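Long-range contacts in probable porin (Pseudomonas aeruginosa, PDB 4FSP), which probably serves as an OprD-family porin, a beta-barrel channel that lets small solutes cross the outer membrane: residues A192-D203 with Y214-Y223; V304-F312 with M339-G347. All coordinates share one frame; numbering follows the deposited sequence.

Contact 1 of 2, residues A192-D203 with Y214-Y223. With C8E ((hydroxyethyloxy)tri(ethyloxy)octane), chain G; C8E ((hydroxyethyloxy)tri(ethyloxy)octane), chain I; C8E ((hydroxyethyloxy)tri(ethyloxy)octane), chain J.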
loop_
_atom_site.group_PDB
_atom_site.type_symbol
_atom_site.label_atom_id
_atom_site.label_comp_id
_atom_site.label_asym_id
_atom_site.label_seq_id
_atom_site.Cartn_x
_atom_site.Cartn_y
_atom_site.Cartn_z
ATOM N N ALA A 192 -0.987 11.854 17.160
ATOM C CA ALA A 192 -1.494 13.158 16.759
ATOM C C ALA A 192 -2.494 13.087 15.600
ATOM O O ALA A 192 -2.366 12.252 14.702
ATOM C CB ALA A 192 -0.340 14.051 16.393
ATOM N N GLN A 193 -3.485 13.972 15.628
ATOM C CA GLN A 193 -4.495 14.037 14.572
ATOM C C GLN A 193 -4.497 15.392 13.887
ATOM O O GLN A 193 -4.081 16.388 14.478
ATOM C CB GLN A 193 -5.882 13.778 15.154
ATOM C CG GLN A 193 -6.064 12.386 15.710
ATOM C CD GLN A 193 -6.650 12.408 17.098
ATOM O OE1 GLN A 193 -6.276 13.242 17.926
ATOM N NE2 GLN A 193 -7.582 11.500 17.363
ATOM N N ALA A 194 -4.972 15.429 12.641
ATOM C CA ALA A 194 -5.131 16.702 11.937
ATOM C C ALA A 194 -6.335 16.728 11.007
ATOM O O ALA A 194 -6.909 15.684 10.691
ATOM C CB ALA A 194 -3.869 17.053 11.164
ATOM N N ASP A 195 -6.692 17.928 10.557
ATOM C CA ASP A 195 -7.828 18.108 9.660
ATOM C C ASP A 195 -7.423 17.915 8.212
ATOM O O ASP A 195 -8.271 17.658 7.362
ATOM C CB ASP A 195 -8.407 19.513 9.798
ATOM C CG ASP A 195 -8.981 19.774 11.165
ATOM O OD1 ASP A 195 -10.069 19.239 11.464
ATOM O OD2 ASP A 195 -8.351 20.529 11.936
ATOM N N ARG A 196 -6.131 18.065 7.929
ATOM C CA ARG A 196 -5.661 18.117 6.554
ATOM C C ARG A 196 -4.372 17.345 6.359
ATOM O O ARG A 196 -3.437 17.451 7.156
ATOM C CB ARG A 196 -5.405 19.567 6.125
ATOM C CG ARG A 196 -6.585 20.501 6.246
ATOM C CD ARG A 196 -7.705 20.083 5.316
ATOM N NE ARG A 196 -8.707 21.135 5.156
ATOM C CZ ARG A 196 -9.843 21.203 5.843
ATOM N NH1 ARG A 196 -10.137 20.273 6.747
ATOM N NH2 ARG A 196 -10.687 22.201 5.623
ATOM N N PHE A 197 -4.323 16.583 5.276
ATOM C CA PHE A 197 -3.085 15.975 4.831
ATOM C C PHE A 197 -2.832 16.460 3.411
ATOM O O PHE A 197 -3.648 16.225 2.523
ATOM C CB PHE A 197 -3.183 14.449 4.849
ATOM C CG PHE A 197 -1.887 13.760 4.496
ATOM C CD1 PHE A 197 -0.903 13.564 5.460
ATOM C CD2 PHE A 197 -1.648 13.317 3.205
ATOM C CE1 PHE A 197 0.302 12.937 5.145
ATOM C CE2 PHE A 197 -0.452 12.684 2.883
ATOM C CZ PHE A 197 0.528 12.496 3.853
ATOM N N ASP A 198 -1.709 17.132 3.191
ATOM C CA ASP A 198 -1.401 17.658 1.871
ATOM C C ASP A 198 -0.443 16.746 1.154
ATOM O O ASP A 198 0.392 16.096 1.782
ATOM C CB ASP A 198 -0.803 19.047 2.009
ATOM C CG ASP A 198 -1.710 19.971 2.781
ATOM O OD1 ASP A 198 -2.906 20.024 2.443
ATOM O OD2 ASP A 198 -1.247 20.613 3.742
ATOM N N LEU A 199 -0.567 16.681 -0.165
ATOM C CA LEU A 199 0.384 15.898 -0.938
ATOM C C LEU A 199 0.682 16.508 -2.297
ATOM O O LEU A 199 -0.154 17.179 -2.891
ATOM C CB LEU A 199 -0.083 14.446 -1.071
ATOM C CG LEU A 199 -1.412 14.234 -1.792
ATOM C CD1 LEU A 199 -1.150 13.900 -3.254
ATOM C CD2 LEU A 199 -2.265 13.133 -1.102
ATOM N N ALA A 200 1.889 16.255 -2.785
ATOM C CA ALA A 200 2.296 16.719 -4.095
ATOM C C ALA A 200 3.405 15.802 -4.546
ATOM O O ALA A 200 4.217 15.353 -3.736
ATOM C CB ALA A 200 2.802 18.150 -4.026
ATOM N N GLY A 201 3.451 15.523 -5.840
ATOM C CA GLY A 201 4.496 14.668 -6.323
ATOM C C GLY A 201 4.750 14.752 -7.809
ATOM O O GLY A 201 4.032 15.425 -8.568
ATOM N N LEU A 202 5.767 14.003 -8.209
ATOM C CA LEU A 202 6.274 13.990 -9.558
ATOM C C LEU A 202 6.901 12.607 -9.776
ATOM O O LEU A 202 7.622 12.094 -8.915
ATOM C CB LEU A 202 7.300 15.119 -9.681
ATOM C CG LEU A 202 8.176 15.348 -10.906
ATOM C CD1 LEU A 202 8.700 16.786 -10.871
ATOM C CD2 LEU A 202 9.346 14.389 -10.912
ATOM N N ASP A 203 6.601 11.995 -10.916
ATOM C CA ASP A 203 7.177 10.711 -11.284
ATOM C C ASP A 203 7.649 10.872 -12.715
ATOM O O ASP A 203 6.893 11.330 -13.573
ATOM C CB ASP A 203 6.134 9.592 -11.199
ATOM C CG ASP A 203 5.502 9.480 -9.819
ATOM O OD1 ASP A 203 6.169 8.972 -8.892
ATOM O OD2 ASP A 203 4.332 9.885 -9.662
ATOM N N TYR A 214 9.710 11.985 -6.833
ATOM C CA TYR A 214 9.739 12.817 -5.639
ATOM C C TYR A 214 8.314 12.995 -5.127
ATOM O O TYR A 214 7.404 13.308 -5.904
ATOM C CB TYR A 214 10.341 14.203 -5.923
ATOM C CG TYR A 214 10.121 15.116 -4.755
ATOM C CD1 TYR A 214 11.007 15.129 -3.692
ATOM C CD2 TYR A 214 8.986 15.921 -4.677
ATOM C CE1 TYR A 214 10.784 15.946 -2.589
ATOM C CE2 TYR A 214 8.745 16.711 -3.583
ATOM C CZ TYR A 214 9.647 16.734 -2.543
ATOM O OH TYR A 214 9.391 17.555 -1.463
ATOM N N HIS A 215 8.110 12.833 -3.824
ATOM C CA HIS A 215 6.786 13.077 -3.242
ATOM C C HIS A 215 6.887 13.765 -1.893
ATOM O O HIS A 215 7.811 13.501 -1.103
ATOM C CB HIS A 215 5.985 11.782 -3.113
ATOM C CG HIS A 215 5.625 11.183 -4.436
ATOM N ND1 HIS A 215 4.376 11.320 -4.993
ATOM C CD2 HIS A 215 6.370 10.490 -5.331
ATOM C CE1 HIS A 215 4.353 10.712 -6.170
ATOM N NE2 HIS A 215 5.554 10.216 -6.405
ATOM N N TYR A 216 5.935 14.660 -1.649
ATOM C CA TYR A 216 5.863 15.407 -0.405
ATOM C C TYR A 216 4.526 15.104 0.263
ATOM O O TYR A 216 3.485 15.096 -0.394
ATOM C CB TYR A 216 5.978 16.909 -0.681
ATOM C CG TYR A 216 5.837 17.732 0.564
ATOM C CD1 TYR A 216 6.933 17.978 1.382
ATOM C CD2 TYR A 216 4.607 18.260 0.934
ATOM C CE1 TYR A 216 6.807 18.728 2.533
ATOM C CE2 TYR A 216 4.469 19.010 2.079
ATOM C CZ TYR A 216 5.575 19.236 2.883
ATOM O OH TYR A 216 5.463 19.987 4.033
ATOM N N GLY A 217 4.551 14.853 1.562
ATOM C CA GLY A 217 3.324 14.620 2.290
ATOM C C GLY A 217 3.385 15.352 3.610
ATOM O O GLY A 217 4.445 15.435 4.240
ATOM N N GLU A 218 2.247 15.867 4.057
ATOM C CA GLU A 218 2.227 16.612 5.304
ATOM C C GLU A 218 0.919 16.384 6.031
ATOM O O GLU A 218 -0.144 16.748 5.519
ATOM C CB GLU A 218 2.412 18.117 5.011
ATOM C CG GLU A 218 2.297 19.007 6.239
ATOM C CD GLU A 218 2.516 20.479 5.934
ATOM O OE1 GLU A 218 3.243 20.798 4.963
ATOM O OE2 GLU A 218 1.954 21.323 6.664
ATOM N N LEU A 219 0.985 15.763 7.208
ATOM C CA LEU A 219 -0.169 15.729 8.096
ATOM C C LEU A 219 -0.071 16.995 8.914
ATOM O O LEU A 219 0.790 17.100 9.792
ATOM C CB LEU A 219 -0.119 14.521 9.028
ATOM C CG LEU A 219 -1.288 14.434 10.023
ATOM C CD1 LEU A 219 -2.636 14.222 9.287
ATOM C CD2 LEU A 219 -1.032 13.301 11.009
ATOM N N GLU A 220 -0.936 17.961 8.620
ATOM C CA GLU A 220 -0.768 19.316 9.149
ATOM C C GLU A 220 -0.656 19.371 10.670
ATOM O O GLU A 220 -1.332 18.620 11.379
ATOM C CB GLU A 220 -1.875 20.245 8.638
ATOM C CG GLU A 220 -1.816 20.460 7.129
ATOM C CD GLU A 220 -2.748 21.567 6.643
ATOM O OE1 GLU A 220 -3.431 22.208 7.476
ATOM O OE2 GLU A 220 -2.789 21.799 5.415
ATOM N N GLN A 221 0.231 20.238 11.154
ATOM C CA GLN A 221 0.495 20.370 12.585
ATOM C C GLN A 221 1.087 19.099 13.207
ATOM O O GLN A 221 1.167 18.994 14.436
ATOM C CB GLN A 221 -0.775 20.799 13.352
ATOM C CG GLN A 221 -1.517 22.001 12.746
ATOM C CD GLN A 221 -0.628 23.233 12.602
ATOM O OE1 GLN A 221 0.270 23.469 13.412
ATOM N NE2 GLN A 221 -0.872 24.020 11.561
ATOM N N VAL A 222 1.493 18.133 12.376
ATOM C CA VAL A 222 2.149 16.927 12.898
ATOM C C VAL A 222 3.524 16.615 12.282
ATOM O O VAL A 222 4.545 16.715 12.965
ATOM C CB VAL A 222 1.252 15.672 12.813
ATOM C CG1 VAL A 222 1.862 14.557 13.661
ATOM C CG2 VAL A 222 -0.154 15.986 13.291
ATOM N N TYR A 223 3.552 16.216 11.009
ATOM C CA TYR A 223 4.823 15.973 10.335
ATOM C C TYR A 223 4.732 16.216 8.838
ATOM O O TYR A 223 3.648 16.171 8.253
ATOM C CB TYR A 223 5.315 14.540 10.578
ATOM C CG TYR A 223 4.553 13.492 9.801
ATOM C CD1 TYR A 223 3.384 12.950 10.311
ATOM C CD2 TYR A 223 4.992 13.048 8.549
ATOM C CE1 TYR A 223 2.660 11.991 9.606
ATOM C CE2 TYR A 223 4.277 12.076 7.838
ATOM C CZ TYR A 223 3.111 11.555 8.380
ATOM O OH TYR A 223 2.383 10.601 7.702
HETATM C C1 C8E G . 5.643 23.009 6.642
HETATM C C2 C8E G . 5.582 24.156 5.650
HETATM C C3 C8E G . 6.815 24.103 4.767
HETATM C C4 C8E G . 6.395 24.162 3.308
HETATM C C5 C8E G . 7.040 23.022 2.538
HETATM C C6 C8E G . 6.285 22.751 1.248
HETATM C C7 C8E G . 7.192 22.027 0.262
HETATM C C8 C8E G . 6.371 21.323 -0.803
HETATM O O9 C8E G . 6.976 21.445 -2.075
HETATM C C10 C8E G . 6.875 20.251 -2.823
HETATM C C11 C8E G . 6.765 20.566 -4.311
HETATM O O12 C8E G . 6.738 19.365 -5.049
HETATM C C13 C8E G . 6.552 19.578 -6.432
HETATM C C14 C8E G . 5.949 18.338 -7.086
HETATM C C4 C8E I . 11.199 18.114 -8.278
HETATM C C5 C8E I . 11.575 18.120 -6.804
HETATM C C6 C8E I . 10.934 19.266 -6.027
HETATM C C7 C8E I . 11.610 19.344 -4.663
HETATM C C8 C8E I . 11.059 20.445 -3.766
HETATM O O9 C8E I . 11.477 20.218 -2.432
HETATM C C10 C8E I . 11.426 21.382 -1.628
HETATM C C11 C8E I . 11.687 21.002 -0.176
HETATM O O12 C8E I . 11.445 22.077 0.713
HETATM C C1 C8E J . 12.282 13.216 -8.724
HETATM C C2 C8E J . 12.716 13.406 -10.167
HETATM C C3 C8E J . 13.750 12.314 -10.417
HETATM C C4 C8E J . 15.096 12.943 -10.746
HETATM C C5 C8E J . 15.994 11.843 -11.344
HETATM C C6 C8E J . 16.564 12.373 -12.673
HETATM C C7 C8E J . 17.647 11.435 -13.246
HETATM C C8 C8E J . 18.198 12.159 -14.479
HETATM O O9 C8E J . 19.103 11.339 -15.257
HETATM C C10 C8E J . 19.264 12.029 -16.513
HETATM C C11 C8E J . 20.118 11.203 -17.459
HETATM O O12 C8E J . 19.405 11.299 -18.714
#
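With CG set opposite the carbonyl carbon in both His-215 (chi1 -66°) and Asp-203 (chi1 -57°), the imidazole swings across Gly-201 to meet the carboxylate on the partner strand. His-215 NE2 donates to Asp-203 OD1 over 2.8 Å, nearly straight; the oxygen lies in the ring plane, whereas the nitrogen meets the carboxylate on its syn side, well out of the acid's plane. Ser-213 hydrogen-bonds the same oxygen, which helps fix the acid. Because Gly-201 has no side chain, its CA comes within 3.6 Å of His-215 ND1. Gly-217 gives similar room to Phe-197, whose CZ lies 3.8 Å from the glycine CA and whose ring has the amide N of Glu-218 over one face.

The strands run antiparallel (174°), with two backbone hydrogen bonds each between Asp-198 and Glu-218, Ala-200 and Tyr-216, and Leu-202 and Tyr-214. The tyrosines lie on the lipid-facing side of the barrel hairpin: detergent carbons sit over the centres of both rings, and Tyr-216 OH donates to Glu-218 OE1 at 2.5 Å. Further along, Asp-198 OD2 and Glu-220 OE2 are only 2.6 Å apart; Arg-164 forms salt bridges to both and probably eases the crowding of charge.

That arginine belongs to strand 158-168, which flanks strand 193-205, while strand 223-235 continues the wall beyond 210-219 and loop residues Leu-130 and Pro-131 meet Leu-199 and His-215 on the other face.

Contact 2 of 2, residues V304-F312 with M339-G347; sequences VNFGQYNDF and MTRYFSGHG
Phe-343 and Phe-312 make the dense end of this contact: Phe-312 CZ comes to 3.2 Å from Phe-343 CB. The two rings are near parallel (26° between planes) yet slid so far apart, with centroids 5.1 Å from each other, that they barely overlap. Phe-343 CZ also lies 3.5 Å from Gly-307 CA, with no side chain there to bar the ring, and its CE2 reaches 3.7 Å to Asn-305 CA, the centre of an inverse gamma turn. Residues 304-312 thus form a loop folded against the inner side of barrel strand 336-346, consistent with the inward-turned loops that narrow the channel in OprD-family porins.

Toward Arg-341 the fit is looser and wetter. Extended from CG to NE (chi2 -176°, chi3 176°), the side chain carries its guanidinium out to Gly-307, whose CA lies over one face while Met-339 CE lies over the other, both toward the rim; no direct hydrogen bond reaches the loop. A water donates to Phe-306 O at 2.9 Å and accepts a weak bond from Arg-341 NH1. Arg-341 NE forms a salt bridge with Asp-362 OD2, an oxygen that also accepts from the backbone N of Gln-308.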
loop_
_atom_site.group_PDB
_atom_site.type_symbol
_atom_site.label_atom_id
_atom_site.label_comp_id
_atom_site.label_asym_id
_atom_site.label_seq_id
_atom_site.Cartn_x
_atom_site.Cartn_y
_atom_site.Cartn_z
ATOM N N VAL A 304 10.477 -1.255 1.994
ATOM C CA VAL A 304 10.644 -2.607 1.447
ATOM C C VAL A 304 10.695 -3.687 2.516
ATOM O O VAL A 304 10.182 -4.785 2.306
ATOM C CB VAL A 304 11.777 -2.781 0.393
ATOM C CG1 VAL A 304 12.272 -1.456 -0.138
ATOM C CG2 VAL A 304 12.893 -3.656 0.906
ATOM N N ASN A 305 11.279 -3.380 3.666
ATOM C CA ASN A 305 11.315 -4.364 4.751
ATOM C C ASN A 305 10.076 -4.253 5.619
ATOM O O ASN A 305 10.158 -3.966 6.813
ATOM C CB ASN A 305 12.607 -4.249 5.566
ATOM C CG ASN A 305 13.793 -4.810 4.808
ATOM O OD1 ASN A 305 13.612 -5.312 3.692
ATOM N ND2 ASN A 305 15.012 -4.717 5.387
ATOM N N PHE A 306 8.924 -4.462 4.991
ATOM C CA PHE A 306 7.644 -4.409 5.686
ATOM C C PHE A 306 7.028 -5.767 5.500
ATOM O O PHE A 306 6.789 -6.189 4.366
ATOM C CB PHE A 306 6.741 -3.335 5.070
ATOM C CG PHE A 306 5.291 -3.463 5.452
ATOM C CD1 PHE A 306 4.896 -3.396 6.783
ATOM C CD2 PHE A 306 4.321 -3.637 4.479
ATOM C CE1 PHE A 306 3.561 -3.521 7.132
ATOM C CE2 PHE A 306 2.990 -3.753 4.819
ATOM C CZ PHE A 306 2.604 -3.695 6.150
ATOM N N GLY A 307 6.796 -6.475 6.599
ATOM C CA GLY A 307 6.268 -7.826 6.497
ATOM C C GLY A 307 4.771 -7.893 6.748
ATOM O O GLY A 307 4.056 -6.874 6.671
ATOM N N GLN A 308 4.296 -9.097 7.043
ATOM C CA GLN A 308 2.886 -9.318 7.352
ATOM C C GLN A 308 2.549 -8.652 8.681
ATOM O O GLN A 308 1.424 -8.208 8.885
ATOM C CB GLN A 308 2.565 -10.824 7.390
ATOM C CG GLN A 308 1.099 -11.179 7.711
ATOM C CD GLN A 308 0.844 -12.688 7.766
ATOM O OE1 GLN A 308 1.456 -13.466 7.019
ATOM N NE2 GLN A 308 -0.067 -13.108 8.654
ATOM N N TYR A 309 3.530 -8.556 9.578
ATOM C CA TYR A 309 3.274 -7.963 10.891
ATOM C C TYR A 309 4.133 -6.726 11.184
ATOM O O TYR A 309 3.612 -5.679 11.567
ATOM C CB TYR A 309 3.476 -8.995 12.002
ATOM C CG TYR A 309 3.183 -8.438 13.373
ATOM C CD1 TYR A 309 1.886 -8.105 13.743
ATOM C CD2 TYR A 309 4.198 -8.240 14.297
ATOM C CE1 TYR A 309 1.608 -7.588 15.001
ATOM C CE2 TYR A 309 3.931 -7.724 15.556
ATOM C CZ TYR A 309 2.635 -7.400 15.903
ATOM O OH TYR A 309 2.370 -6.892 17.157
ATOM N N ASN A 310 5.446 -6.849 11.030
ATOM C CA ASN A 310 6.346 -5.789 11.493
ATOM C C ASN A 310 6.853 -4.948 10.338
ATOM O O ASN A 310 6.915 -5.418 9.193
ATOM C CB ASN A 310 7.533 -6.369 12.273
ATOM C CG ASN A 310 8.364 -5.293 12.971
ATOM O OD1 ASN A 310 7.824 -4.438 13.688
ATOM N ND2 ASN A 310 9.684 -5.336 12.765
ATOM N N ASP A 311 7.229 -3.711 10.642
ATOM C CA ASP A 311 7.682 -2.779 9.607
ATOM C C ASP A 311 9.154 -2.403 9.787
ATOM O O ASP A 311 9.698 -1.606 9.029
ATOM C CB ASP A 311 6.804 -1.527 9.605
ATOM C CG ASP A 311 6.785 -0.820 10.953
ATOM O OD1 ASP A 311 7.506 -1.258 11.877
ATOM O OD2 ASP A 311 6.051 0.188 11.094
ATOM N N PHE A 312 9.785 -2.989 10.801
ATOM C CA PHE A 312 11.201 -2.782 11.054
ATOM C C PHE A 312 11.567 -1.319 10.937
ATOM O O PHE A 312 12.475 -0.959 10.185
ATOM C CB PHE A 312 12.014 -3.650 10.087
ATOM C CG PHE A 312 11.769 -5.118 10.290
ATOM C CD1 PHE A 312 10.675 -5.741 9.695
ATOM C CD2 PHE A 312 12.596 -5.865 11.126
ATOM C CE1 PHE A 312 10.419 -7.088 9.907
ATOM C CE2 PHE A 312 12.345 -7.219 11.343
ATOM C CZ PHE A 312 11.249 -7.827 10.748
ATOM N N MET A 339 5.338 -17.706 -1.804
ATOM C CA MET A 339 6.352 -16.719 -1.430
ATOM C C MET A 339 6.812 -16.973 -0.004
ATOM O O MET A 339 6.010 -17.352 0.850
ATOM C CB MET A 339 5.806 -15.286 -1.570
ATOM C CG MET A 339 6.810 -14.173 -1.218
ATOM S SD MET A 339 6.991 -13.820 0.556
ATOM C CE MET A 339 5.588 -12.724 0.811
ATOM N N THR A 340 8.103 -16.771 0.245
ATOM C CA THR A 340 8.643 -16.812 1.597
ATOM C C THR A 340 9.659 -15.702 1.752
ATOM O O THR A 340 10.407 -15.413 0.821
ATOM C CB THR A 340 9.414 -18.101 1.875
ATOM O OG1 THR A 340 8.826 -19.179 1.142
ATOM C CG2 THR A 340 9.390 -18.400 3.366
ATOM N N ARG A 341 9.711 -15.096 2.930
ATOM C CA ARG A 341 10.688 -14.045 3.175
ATOM C C ARG A 341 11.100 -14.031 4.635
ATOM O O ARG A 341 10.337 -14.415 5.533
ATOM C CB ARG A 341 10.140 -12.671 2.745
ATOM C CG ARG A 341 8.785 -12.321 3.375
ATOM C CD ARG A 341 8.243 -10.980 2.846
ATOM N NE ARG A 341 6.911 -10.687 3.383
ATOM C CZ ARG A 341 6.128 -9.708 2.950
ATOM N NH1 ARG A 341 6.544 -8.908 1.978
ATOM N NH2 ARG A 341 4.931 -9.526 3.490
ATOM N N TYR A 342 12.320 -13.583 4.868
ATOM C CA TYR A 342 12.847 -13.517 6.211
ATOM C C TYR A 342 13.457 -12.136 6.397
ATOM O O TYR A 342 14.186 -11.648 5.521
ATOM C CB TYR A 342 13.891 -14.626 6.417
ATOM C CG TYR A 342 14.578 -14.546 7.750
ATOM C CD1 TYR A 342 13.955 -15.003 8.899
ATOM C CD2 TYR A 342 15.853 -14.013 7.862
ATOM C CE1 TYR A 342 14.585 -14.924 10.128
ATOM C CE2 TYR A 342 16.493 -13.933 9.079
ATOM C CZ TYR A 342 15.852 -14.384 10.208
ATOM O OH TYR A 342 16.486 -14.303 11.425
ATOM N N PHE A 343 13.136 -11.498 7.521
ATOM C CA PHE A 343 13.693 -10.186 7.848
ATOM C C PHE A 343 14.415 -10.303 9.172
ATOM O O PHE A 343 13.918 -10.950 10.094
ATOM C CB PHE A 343 12.619 -9.115 8.107
ATOM C CG PHE A 343 11.514 -9.035 7.093
ATOM C CD1 PHE A 343 10.401 -9.871 7.185
ATOM C CD2 PHE A 343 11.533 -8.048 6.114
ATOM C CE1 PHE A 343 9.351 -9.757 6.277
ATOM C CE2 PHE A 343 10.491 -7.936 5.202
ATOM C CZ PHE A 343 9.400 -8.790 5.281
ATOM N N SER A 344 15.538 -9.608 9.296
ATOM C CA SER A 344 16.264 -9.543 10.557
ATOM C C SER A 344 16.661 -8.098 10.869
ATOM O O SER A 344 17.276 -7.417 10.038
ATOM C CB SER A 344 17.508 -10.427 10.494
ATOM O OG SER A 344 18.328 -10.208 11.631
ATOM N N GLY A 345 16.317 -7.629 12.064
ATOM C CA GLY A 345 16.626 -6.261 12.447
ATOM C C GLY A 345 17.494 -6.117 13.695
ATOM O O GLY A 345 17.406 -6.923 14.635
ATOM N N HIS A 346 18.327 -5.078 13.715
ATOM C CA HIS A 346 19.161 -4.791 14.880
ATOM C C HIS A 346 19.356 -3.290 15.038
ATOM O O HIS A 346 19.017 -2.515 14.135
ATOM C CB HIS A 346 20.519 -5.473 14.735
ATOM C CG HIS A 346 21.371 -4.906 13.639
ATOM N ND1 HIS A 346 21.308 -5.355 12.335
ATOM C CD2 HIS A 346 22.316 -3.934 13.653
ATOM C CE1 HIS A 346 22.178 -4.688 11.598
ATOM N NE2 HIS A 346 22.804 -3.820 12.373
ATOM N N GLY A 347 19.904 -2.880 16.179
ATOM C CA GLY A 347 20.211 -1.477 16.391
ATOM C C GLY A 347 18.976 -0.634 16.654
ATOM O O GLY A 347 19.040 0.601 16.668
HETATM O O HOH W 1 6.331 -5.727 1.527
#

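How the contacts relate
Contact 1 belongs to the barrel wall itself, whereas contact 2 fastens an inner loop onto that wall; both are largely buried, and both reach the same antiparallel set of strands without touching, their nearest atoms about 12 Å apart. The difference in place is matched by a difference in chemistry. Between adjacent strands, 192-203 and 214-223 are joined by regular backbone hydrogen bonds, and the side chains divide between a detergent-facing surface and an inward one. Where 304-312 meets 339-347, by contrast, no direct hydrogen bond crosses, and aromatic packing, a water and a shared outside acid take over. Glycines admit aromatic rings in both.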